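Local coordinates for heat shock protein, putative (Plasmodium falciparum, PDB 1Y6Z) that is the middle domain of a putative Hsp90-family chaperone that probably binds unfolded proteins and folds them in an ATP-dependent way, at residues D145-T148 with K149-N152; D200-C203 with I204-I207; T15-D18 with Y19-Y23. All blocks are in the same frame, centred on the assembly; numbering follows the deposited sequence.

Interaction 1: D145-T148 with K149-N152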
ATOM      1  N   ASP B 145      13.352  16.905   3.334  1.00 45.83           N
ATOM      2  CA  ASP B 145      14.729  17.036   2.868  1.00 44.96           C
ATOM      3  C   ASP B 145      15.350  15.664   2.759  1.00 42.22           C
ATOM      4  O   ASP B 145      16.103  15.418   1.833  1.00 42.08           O
ATOM      5  CB  ASP B 145      15.579  17.863   3.825  1.00 46.08           C
ATOM      6  CG  ASP B 145      15.812  17.148   5.147  1.00 50.74           C
ATOM      7  OD1 ASP B 145      14.804  16.645   5.734  1.00 53.85           O
ATOM      8  OD2 ASP B 145      16.997  17.058   5.579  1.00 52.74           O
ATOM      9  N   LYS B 146      15.070  14.797   3.734  1.00 39.61           N
ATOM     10  CA  LYS B 146      15.577  13.427   3.691  1.00 37.55           C
ATOM     11  C   LYS B 146      15.047  12.661   2.474  1.00 34.59           C
ATOM     12  O   LYS B 146      15.773  11.877   1.884  1.00 34.02           O
ATOM     13  CB  LYS B 146      15.294  12.683   4.983  1.00 37.73           C
ATOM     14  CG  LYS B 146      16.317  12.989   6.066  1.00 39.76           C
ATOM     15  CD  LYS B 146      15.960  12.332   7.393  1.00 42.50           C
ATOM     16  CE  LYS B 146      16.249  10.850   7.413  1.00 41.79           C
ATOM     17  NZ  LYS B 146      16.106  10.359   8.778  1.00 43.10           N
ATOM     18  N   TRP B 147      13.791  12.912   2.099  1.00 33.12           N
ATOM     19  CA  TRP B 147      13.228  12.300   0.920  1.00 29.64           C
ATOM     20  C   TRP B 147      13.950  12.738  -0.370  1.00 29.56           C
ATOM     21  O   TRP B 147      14.209  11.920  -1.260  1.00 25.02           O
ATOM     22  CB  TRP B 147      11.720  12.592   0.809  1.00 29.04           C
ATOM     23  CG  TRP B 147      11.145  11.991  -0.437  1.00 28.09           C
ATOM     24  CD1 TRP B 147      10.620  12.661  -1.502  1.00 28.61           C
ATOM     25  CD2 TRP B 147      11.022  10.602  -0.737  1.00 27.08           C
ATOM     26  NE1 TRP B 147      10.207  11.780  -2.468  1.00 26.45           N
ATOM     27  CE2 TRP B 147      10.444  10.505  -2.029  1.00 26.15           C
ATOM     28  CE3 TRP B 147      11.394   9.425  -0.065  1.00 24.17           C
ATOM     29  CZ2 TRP B 147      10.196   9.293  -2.648  1.00 25.36           C
ATOM     30  CZ3 TRP B 147      11.138   8.216  -0.681  1.00 26.53           C
ATOM     31  CH2 TRP B 147      10.544   8.155  -1.948  1.00 27.06           C
ATOM     32  N   THR B 148      14.245  14.040  -0.502  1.00 30.56           N
ATOM     33  CA  THR B 148      14.935  14.480  -1.704  1.00 31.42           C
ATOM     34  C   THR B 148      16.351  13.887  -1.795  1.00 31.00           C
ATOM     35  O   THR B 148      16.761  13.482  -2.865  1.00 30.85           O
ATOM     36  CB  THR B 148      14.971  16.047  -1.851  1.00 33.58           C
ATOM     37  OG1 THR B 148      13.640  16.567  -1.826  1.00 31.67           O
ATOM     38  CG2 THR B 148      15.655  16.442  -3.172  1.00 31.98           C
ATOM     39  N   LYS B 149      17.055  13.833  -0.665  1.00 31.01           N
ATOM     40  CA  LYS B 149      18.325  13.101  -0.482  1.00 30.12           C
ATOM     41  C   LYS B 149      18.237  11.632  -0.885  1.00 27.87           C
ATOM     42  O   LYS B 149      19.024  11.153  -1.698  1.00 26.34           O
ATOM     43  CB  LYS B 149      18.711  13.144   0.985  1.00 31.01           C
ATOM     44  CG  LYS B 149      20.068  12.606   1.275  1.00 34.69           C
ATOM     45  CD  LYS B 149      20.356  12.860   2.745  1.00 40.82           C
ATOM     46  CE  LYS B 149      21.681  13.549   2.896  1.00 41.38           C
ATOM     47  NZ  LYS B 149      22.534  12.802   3.832  1.00 44.89           N
ATOM     48  N   PHE B 150      17.230  10.938  -0.359  1.00 26.25           N
ATOM     49  CA  PHE B 150      16.975   9.572  -0.809  1.00 23.82           C
ATOM     50  C   PHE B 150      16.857   9.497  -2.351  1.00 23.58           C
ATOM     51  O   PHE B 150      17.534   8.700  -2.986  1.00 23.02           O
ATOM     52  CB  PHE B 150      15.740   8.986  -0.107  1.00 22.78           C
ATOM     53  CG  PHE B 150      15.349   7.653  -0.639  1.00 22.00           C
ATOM     54  CD1 PHE B 150      16.055   6.501  -0.257  1.00 21.73           C
ATOM     55  CD2 PHE B 150      14.285   7.539  -1.539  1.00 23.47           C
ATOM     56  CE1 PHE B 150      15.727   5.276  -0.778  1.00 22.16           C
ATOM     57  CE2 PHE B 150      13.921   6.327  -2.059  1.00 22.90           C
ATOM     58  CZ  PHE B 150      14.645   5.188  -1.707  1.00 20.47           C
ATOM     59  N   LEU B 151      15.991  10.304  -2.981  1.00 23.39           N
ATOM     60  CA  LEU B 151      15.864  10.216  -4.443  1.00 23.40           C
ATOM     61  C   LEU B 151      17.139  10.630  -5.176  1.00 23.66           C
ATOM     62  O   LEU B 151      17.517  10.015  -6.181  1.00 22.06           O
ATOM     63  CB  LEU B 151      14.639  10.998  -4.967  1.00 24.26           C
ATOM     64  CG  LEU B 151      13.247  10.449  -4.573  1.00 21.58           C
ATOM     65  CD1 LEU B 151      12.215  11.443  -5.152  1.00 25.85           C
ATOM     66  CD2 LEU B 151      12.944   9.031  -5.015  1.00 23.85           C
ATOM     67  N   ASN B 152      17.816  11.659  -4.670  1.00 25.26           N
ATOM     68  CA  ASN B 152      19.131  12.058  -5.291  1.00 27.87           C
ATOM     69  C   ASN B 152      20.179  10.924  -5.317  1.00 27.81           C
ATOM     70  O   ASN B 152      20.962  10.824  -6.265  1.00 29.94           O
ATOM     71  CB  ASN B 152      19.745  13.268  -4.562  1.00 27.83           C
ATOM     72  CG  ASN B 152      19.032  14.597  -4.869  1.00 34.21           C
ATOM     73  OD1 ASN B 152      19.184  15.575  -4.111  1.00 42.23           O
ATOM     74  ND2 ASN B 152      18.256  14.635  -5.938  1.00 34.83           N
TER

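Interaction 2: D200-C203 with I204-I207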
ATOM      1  N   ASP B 200      -9.160  18.875 -20.603  1.00 45.11           N
ATOM      2  CA  ASP B 200      -9.260  17.875 -21.662  1.00 44.64           C
ATOM      3  C   ASP B 200      -7.912  17.203 -21.946  1.00 43.14           C
ATOM      4  O   ASP B 200      -7.764  16.516 -22.970  1.00 42.97           O
ATOM      5  CB  ASP B 200      -9.776  18.538 -22.953  1.00 45.97           C
ATOM      6  CG  ASP B 200     -11.007  19.424 -22.719  1.00 49.19           C
ATOM      7  OD1 ASP B 200     -11.832  19.102 -21.831  1.00 50.35           O
ATOM      8  OD2 ASP B 200     -11.128  20.457 -23.421  1.00 53.44           O
ATOM      9  N   GLN B 201      -6.930  17.407 -21.060  1.00 42.25           N
ATOM     10  CA  GLN B 201      -5.626  16.710 -21.160  1.00 40.49           C
ATOM     11  C   GLN B 201      -5.841  15.306 -20.693  1.00 40.90           C
ATOM     12  O   GLN B 201      -6.345  15.103 -19.597  1.00 41.56           O
ATOM     13  CB  GLN B 201      -4.545  17.338 -20.276  1.00 41.08           C
ATOM     14  CG  GLN B 201      -3.166  16.622 -20.448  1.00 38.39           C
ATOM     15  CD  GLN B 201      -2.061  17.218 -19.584  1.00 37.50           C
ATOM     16  OE1 GLN B 201      -2.247  18.235 -18.948  1.00 32.95           O
ATOM     17  NE2 GLN B 201      -0.906  16.556 -19.550  1.00 31.63           N
ATOM     18  N   LYS B 202      -5.477  14.346 -21.528  1.00 40.90           N
ATOM     19  CA  LYS B 202      -5.708  12.928 -21.214  1.00 41.51           C
ATOM     20  C   LYS B 202      -4.421  12.148 -20.907  1.00 41.17           C
ATOM     21  O   LYS B 202      -4.482  11.058 -20.341  1.00 42.04           O
ATOM     22  CB  LYS B 202      -6.511  12.228 -22.337  1.00 42.14           C
ATOM     23  CG  LYS B 202      -5.797  12.057 -23.697  1.00 43.67           C
ATOM     24  CD  LYS B 202      -6.011  13.300 -24.631  1.00 44.76           C
ATOM     25  CE  LYS B 202      -5.434  13.147 -26.057  1.00 46.50           C
ATOM     26  NZ  LYS B 202      -3.959  12.807 -26.124  1.00 49.82           N
ATOM     27  N   CYS B 203      -3.269  12.723 -21.252  1.00 40.11           N
ATOM     28  CA  CYS B 203      -1.994  11.971 -21.294  1.00 40.32           C
ATOM     29  C   CYS B 203      -0.962  12.631 -20.432  1.00 37.70           C
ATOM     30  O   CYS B 203      -1.023  13.843 -20.225  1.00 36.60           O
ATOM     31  CB  CYS B 203      -1.399  11.992 -22.709  1.00 40.49           C
ATOM     32  SG  CYS B 203      -2.181  10.959 -23.898  1.00 47.54           S
ATOM     33  N   ILE B 204       0.033  11.843 -20.001  1.00 34.96           N
ATOM     34  CA  ILE B 204       1.193  12.404 -19.320  1.00 33.18           C
ATOM     35  C   ILE B 204       2.240  12.463 -20.396  1.00 32.88           C
ATOM     36  O   ILE B 204       2.516  11.442 -21.034  1.00 32.98           O
ATOM     37  CB  ILE B 204       1.690  11.454 -18.151  1.00 32.58           C
ATOM     38  CG1 ILE B 204       0.607  11.275 -17.080  1.00 31.71           C
ATOM     39  CG2 ILE B 204       2.974  11.956 -17.521  1.00 31.45           C
ATOM     40  CD1 ILE B 204       0.850  10.024 -16.220  1.00 31.96           C
ATOM     41  N   TYR B 205       2.852  13.630 -20.598  1.00 32.73           N
ATOM     42  CA  TYR B 205       3.861  13.762 -21.657  1.00 33.11           C
ATOM     43  C   TYR B 205       5.229  13.817 -21.071  1.00 32.75           C
ATOM     44  O   TYR B 205       5.383  14.327 -19.989  1.00 31.28           O
ATOM     45  CB  TYR B 205       3.621  15.021 -22.505  1.00 34.98           C
ATOM     46  CG  TYR B 205       2.301  14.959 -23.232  1.00 35.77           C
ATOM     47  CD1 TYR B 205       1.117  15.467 -22.648  1.00 37.03           C
ATOM     48  CD2 TYR B 205       2.218  14.345 -24.482  1.00 39.19           C
ATOM     49  CE1 TYR B 205      -0.118  15.376 -23.327  1.00 37.51           C
ATOM     50  CE2 TYR B 205       1.010  14.256 -25.168  1.00 40.15           C
ATOM     51  CZ  TYR B 205      -0.146  14.778 -24.592  1.00 38.98           C
ATOM     52  OH  TYR B 205      -1.321  14.651 -25.293  1.00 39.21           O
ATOM     53  N   TYR B 206       6.218  13.299 -21.798  1.00 33.44           N
ATOM     54  CA  TYR B 206       7.616  13.560 -21.483  1.00 35.65           C
ATOM     55  C   TYR B 206       8.479  13.803 -22.720  1.00 37.03           C
ATOM     56  O   TYR B 206       8.072  13.487 -23.816  1.00 37.78           O
ATOM     57  CB  TYR B 206       8.209  12.419 -20.637  1.00 36.05           C
ATOM     58  CG  TYR B 206       8.545  11.167 -21.393  1.00 34.64           C
ATOM     59  CD1 TYR B 206       9.841  10.954 -21.865  1.00 35.78           C
ATOM     60  CD2 TYR B 206       7.593  10.183 -21.594  1.00 34.24           C
ATOM     61  CE1 TYR B 206      10.169   9.798 -22.539  1.00 34.90           C
ATOM     62  CE2 TYR B 206       7.913   9.016 -22.289  1.00 37.79           C
ATOM     63  CZ  TYR B 206       9.210   8.847 -22.749  1.00 35.77           C
ATOM     64  OH  TYR B 206       9.543   7.697 -23.410  1.00 39.83           O
ATOM     65  N   ILE B 207       9.672  14.347 -22.513  1.00 39.29           N
ATOM     66  CA  ILE B 207      10.604  14.657 -23.626  1.00 41.76           C
ATOM     67  C   ILE B 207      12.084  14.421 -23.284  1.00 43.40           C
ATOM     68  O   ILE B 207      12.616  15.032 -22.342  1.00 43.46           O
ATOM     69  CB  ILE B 207      10.405  16.112 -24.157  1.00 40.83           C
ATOM     70  CG1 ILE B 207      11.314  16.386 -25.370  1.00 42.91           C
ATOM     71  CG2 ILE B 207      10.632  17.193 -23.057  1.00 41.13           C
ATOM     72  CD1 ILE B 207      10.799  17.514 -26.272  1.00 40.16           C
TER

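Interaction 3: T15-D18 with Y19-Y23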
ATOM      1  N   THR B  15      16.505   2.283  21.303  1.00 30.29           N
ATOM      2  CA  THR B  15      16.445   3.651  20.830  1.00 30.11           C
ATOM      3  C   THR B  15      16.907   3.703  19.368  1.00 29.60           C
ATOM      4  O   THR B  15      17.537   2.762  18.880  1.00 27.18           O
ATOM      5  CB  THR B  15      17.416   4.572  21.629  1.00 30.61           C
ATOM      6  OG1 THR B  15      18.764   4.093  21.484  1.00 30.38           O
ATOM      7  CG2 THR B  15      17.013   4.712  23.095  1.00 29.57           C
ATOM      8  N   GLU B  16      16.619   4.794  18.680  1.00 29.75           N
ATOM      9  CA  GLU B  16      17.206   5.021  17.375  1.00 29.74           C
ATOM     10  C   GLU B  16      18.697   4.776  17.350  1.00 28.94           C
ATOM     11  O   GLU B  16      19.210   4.157  16.423  1.00 28.12           O
ATOM     12  CB  GLU B  16      16.951   6.438  16.877  1.00 30.76           C
ATOM     13  CG  GLU B  16      17.220   6.595  15.361  1.00 32.54           C
ATOM     14  CD  GLU B  16      17.068   8.015  14.868  1.00 34.17           C
ATOM     15  OE1 GLU B  16      17.856   8.892  15.276  1.00 39.59           O
ATOM     16  OE2 GLU B  16      16.196   8.254  14.018  1.00 42.58           O
ATOM     17  N   ASN B  17      19.389   5.224  18.387  1.00 28.58           N
ATOM     18  CA  ASN B  17      20.833   5.078  18.458  1.00 30.81           C
ATOM     19  C   ASN B  17      21.269   3.630  18.525  1.00 29.46           C
ATOM     20  O   ASN B  17      22.318   3.316  17.987  1.00 30.57           O
ATOM     21  CB  ASN B  17      21.439   5.840  19.628  1.00 30.62           C
ATOM     22  CG  ASN B  17      22.972   5.837  19.578  1.00 36.19           C
ATOM     23  OD1 ASN B  17      23.566   6.603  18.819  1.00 42.32           O
ATOM     24  ND2 ASN B  17      23.610   4.938  20.349  1.00 35.37           N
ATOM     25  N   ASP B  18      20.484   2.763  19.176  1.00 27.53           N
ATOM     26  CA  ASP B  18      20.745   1.344  19.242  1.00 26.24           C
ATOM     27  C   ASP B  18      20.726   0.732  17.809  1.00 24.42           C
ATOM     28  O   ASP B  18      21.547  -0.086  17.470  1.00 23.94           O
ATOM     29  CB  ASP B  18      19.696   0.623  20.085  1.00 25.99           C
ATOM     30  CG  ASP B  18      19.863   0.881  21.585  1.00 31.55           C
ATOM     31  OD1 ASP B  18      20.998   1.177  22.005  1.00 32.28           O
ATOM     32  OD2 ASP B  18      18.852   0.803  22.311  1.00 31.57           O
ATOM     33  N   TYR B  19      19.753   1.155  17.007  1.00 23.42           N
ATOM     34  CA  TYR B  19      19.640   0.671  15.608  1.00 22.33           C
ATOM     35  C   TYR B  19      20.772   1.227  14.711  1.00 22.65           C
ATOM     36  O   TYR B  19      21.373   0.499  13.891  1.00 22.22           O
ATOM     37  CB  TYR B  19      18.263   1.078  15.072  1.00 22.57           C
ATOM     38  CG  TYR B  19      17.119   0.208  15.581  1.00 23.42           C
ATOM     39  CD1 TYR B  19      16.243   0.677  16.540  1.00 26.38           C
ATOM     40  CD2 TYR B  19      16.930  -1.104  15.094  1.00 23.38           C
ATOM     41  CE1 TYR B  19      15.162  -0.121  16.989  1.00 23.53           C
ATOM     42  CE2 TYR B  19      15.857  -1.884  15.509  1.00 25.60           C
ATOM     43  CZ  TYR B  19      14.987  -1.391  16.471  1.00 27.21           C
ATOM     44  OH  TYR B  19      13.909  -2.187  16.892  1.00 26.16           O
ATOM     45  N   TYR B  20      21.015   2.519  14.836  1.00 24.03           N
ATOM     46  CA  TYR B  20      22.110   3.168  14.073  1.00 27.19           C
ATOM     47  C   TYR B  20      23.470   2.578  14.425  1.00 27.02           C
ATOM     48  O   TYR B  20      24.268   2.319  13.537  1.00 27.05           O
ATOM     49  CB  TYR B  20      22.127   4.652  14.353  1.00 26.81           C
ATOM     50  CG  TYR B  20      21.124   5.494  13.619  1.00 30.51           C
ATOM     51  CD1 TYR B  20      19.966   4.947  13.015  1.00 22.79           C
ATOM     52  CD2 TYR B  20      21.301   6.883  13.564  1.00 29.12           C
ATOM     53  CE1 TYR B  20      19.032   5.772  12.387  1.00 25.70           C
ATOM     54  CE2 TYR B  20      20.369   7.686  12.926  1.00 33.51           C
ATOM     55  CZ  TYR B  20      19.252   7.115  12.324  1.00 28.52           C
ATOM     56  OH  TYR B  20      18.329   7.907  11.661  1.00 33.13           O
ATOM     57  N   SER B  21      23.758   2.337  15.713  1.00 28.42           N
ATOM     58  CA  SER B  21      25.024   1.687  16.133  1.00 28.05           C
ATOM     59  C   SER B  21      25.169   0.266  15.646  1.00 28.31           C
ATOM     60  O   SER B  21      26.238  -0.135  15.229  1.00 27.66           O
ATOM     61  CB  SER B  21      25.192   1.691  17.663  1.00 28.41           C
ATOM     62  OG  SER B  21      25.000   3.021  18.100  1.00 34.85           O
ATOM     63  N   PHE B  22      24.097  -0.504  15.713  1.00 26.59           N
ATOM     64  CA  PHE B  22      24.078  -1.801  15.088  1.00 26.13           C
ATOM     65  C   PHE B  22      24.350  -1.776  13.594  1.00 26.75           C
ATOM     66  O   PHE B  22      25.130  -2.600  13.119  1.00 26.38           O
ATOM     67  CB  PHE B  22      22.762  -2.568  15.387  1.00 27.31           C
ATOM     68  CG  PHE B  22      22.702  -3.903  14.722  1.00 27.50           C
ATOM     69  CD1 PHE B  22      23.375  -4.977  15.262  1.00 27.59           C
ATOM     70  CD2 PHE B  22      22.008  -4.083  13.526  1.00 29.18           C
ATOM     71  CE1 PHE B  22      23.358  -6.206  14.643  1.00 28.91           C
ATOM     72  CE2 PHE B  22      21.983  -5.318  12.894  1.00 27.66           C
ATOM     73  CZ  PHE B  22      22.667  -6.382  13.449  1.00 29.19           C
ATOM     74  N   TYR B  23      23.753  -0.824  12.864  1.00 25.98           N
ATOM     75  CA  TYR B  23      23.948  -0.718  11.419  1.00 25.86           C
ATOM     76  C   TYR B  23      25.438  -0.439  11.130  1.00 27.17           C
ATOM     77  O   TYR B  23      26.039  -1.078  10.300  1.00 25.95           O
ATOM     78  CB  TYR B  23      23.119   0.438  10.885  1.00 26.10           C
ATOM     79  CG  TYR B  23      23.456   0.894   9.467  1.00 24.41           C
ATOM     80  CD1 TYR B  23      23.128   0.121   8.360  1.00 23.85           C
ATOM     81  CD2 TYR B  23      24.099   2.115   9.254  1.00 23.73           C
ATOM     82  CE1 TYR B  23      23.461   0.528   7.081  1.00 24.29           C
ATOM     83  CE2 TYR B  23      24.437   2.537   8.011  1.00 25.76           C
ATOM     84  CZ  TYR B  23      24.108   1.735   6.915  1.00 24.92           C
ATOM     85  OH  TYR B  23      24.404   2.185   5.682  1.00 24.80           O
TER

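Interaction 1: D145-T148 with K149-N152
Lys-149 N donates to Asp-145 O, and the next three residues repeat the step: Phe-150 to Lys-146, Leu-151 to Trp-147 and Asn-152 to Thr-148. These four i to i+4 backbone bonds run from 2.8 to 3.1 Å between N and O. They form the first turns of helix 145-164, and the two segments are one unbroken piece of it. The side chains that meet are therefore three or four residues apart.

Trp-147 carries the contact. Its CG lies anti to the backbone N (chi1 178°), which swings the indole forward along the helix to Phe-150 and Leu-151. The six-membered ring and the Phe-150 ring are nearly parallel, with planes at 26°. They are slid apart and barely overlap. The meeting point is Trp-147 CZ3 with Phe-150 CD2, at 3.3 Å. Leu-151 takes a different part of the indole. Its CG sits 3.6 Å above one face, toward the rim. Its CD1 is 3.4 Å from Trp-147 NE1, and its CD2 is 3.6 Å from Trp-147 CZ2. The pyrrole nitrogen still has a polar partner, because NE1 is hydrogen-bonded to Glu-177. On another side of the helix, Thr-148 and Asn-152 lie side by side, with Thr-148 CG2 3.8 Å from Asn-152 OD1.

Trp-147 and Phe-150 both pack on Leu-139 of helix 121-141, and Phe-150 also on Met-136. The arrangement is that of an amphipathic alpha-helix in the Hsp90 middle domain: the i and i+3 residues meet the neighbouring helix, and Leu-151 at i+4 packs against the indole within helix 145-164.

Interaction 2: D200-C203 with I204-I207
Cys-203 CB lies over one face of the Tyr-205 ring, two residues further along the chain. It is 4.0 Å from the ring centroid and 28° off the normal, which makes this a CH-pi contact. The closest ring atom is Tyr-205 CZ, at 3.6 Å from CB. The sulfur reaches the ring obliquely, as a sulfur-aromatic contact. Cys-203 SG is 5.1 Å from the centroid and lies nearer the hydroxyl end.

Two longer side chains reach the same ring. Gln-201 NE2 comes to its edge, near the ring plane, 3.9 Å from Tyr-205 CD1. Lys-202 arrives at the phenol end. Its NZ gives a weak hydrogen bond of 3.3 Å to Tyr-205 OH. Lys-202 CG stands between the backbone N and the carbonyl carbon (chi1 68°), and bends at chi2 and chi4 curl the chain back to the tyrosine.

The next shell fixes the glutamine. Gln-201 NE2 donates to Cys-203 O at 2.8 Å, and this bond ties the side chain to the backbone just before the strand. Gln-201 OE1 accepts from Lys-198 N, so both ends of the amide are held. Tyr-193 OH bonds Tyr-205 N and has a weak bond with Gln-201 NE2. Further out, strand 204-208 runs between strands 231-234 and 256-258 in a parallel sheet. Leu-257 touches both Cys-203 and Tyr-205, and Val-231 also touches Tyr-205.

The chemistry is mixed. CB of Cys-203 lies on the ring face and its sulfur approaches obliquely, the glutamine amide meets the edge, and the ammonium bonds the phenol only weakly. The hydrogen bonds of the Gln-201 side chain are the stronger polar ties here. They are consistent with a fixed path for the loop into the central strand of this sheet.

Interaction 3: T15-D18 with Y19-Y23
Glu-16 and Tyr-20 stack one turn apart, where helix 16-27 begins. Glu-16 CG is over one face of the Tyr-20 ring, toward its rim. It makes a CH-pi contact, 3.8 Å from the centroid. The carboxylate continues over the ring with its plane only 12° from the ring plane, and Glu-16 CD is 3.5 Å from Tyr-20 CZ. Glu-16 CG is anti to the backbone N (chi1 -164°) and the chain is extended beyond it, which carries the acid out to the phenol end.

Capping bonds hold the start of the helix. Thr-15 is the N-cap, and its OG1 accepts from Asp-18 N at 3.2 Å. In return, Thr-15 N donates to Asp-18 OD2 at 3.0 Å, from above the carboxylate plane. This reciprocal pair is a capping box.

Helical bonds follow. Tyr-20 N donates to Glu-16 O, and Phe-22 N to Asp-18 O. The first of the series, Tyr-19 N to Thr-15 O, is weak. Asn-17 O takes two donors from one residue. Ser-21 N reaches it at 2.9 Å and Ser-21 OG at 2.7 Å, from opposite faces of the carbonyl plane. The serine hydroxyl is thus turned back onto its own helix.

Aromatic side chains tie the helix to the five-stranded sheet. Tyr-19 stacks on Tyr-36, and its OH bonds His-38. Phe-22 touches Tyr-52 and Ile-100.

The chemistry implies a capped N-terminal end of helix 16-27. The capping box gives Asp-18 N an acceptor in Thr-15 OG1, beside a weak backbone bond to Thr-15 O. The carboxylates of Glu-16 and Asp-18 lie at the positive end of the helix dipole, which would probably favour their charged forms.

How the interactions relate
The three contacts follow one another along the chain in the order 3, 1, 2, and each is local. Interaction 3 begins the helix beside the five-stranded sheet. Interaction 1 begins the long helix 145-164 nearer the middle; its centre lies about 11 Å from the centre of the chain. Interaction 2 leads into the three-stranded parallel sheet. Interactions 1 and 3 are closest, with nearest atoms about 4 Å apart but no touch. Interactions 1 and 2 have centres about 26 Å apart. Interactions 2 and 3 lie on opposite sides of the chain centre, with centres about 45 Å apart. They thus mark the two sheet-bearing ends of the domain and the helical middle between them.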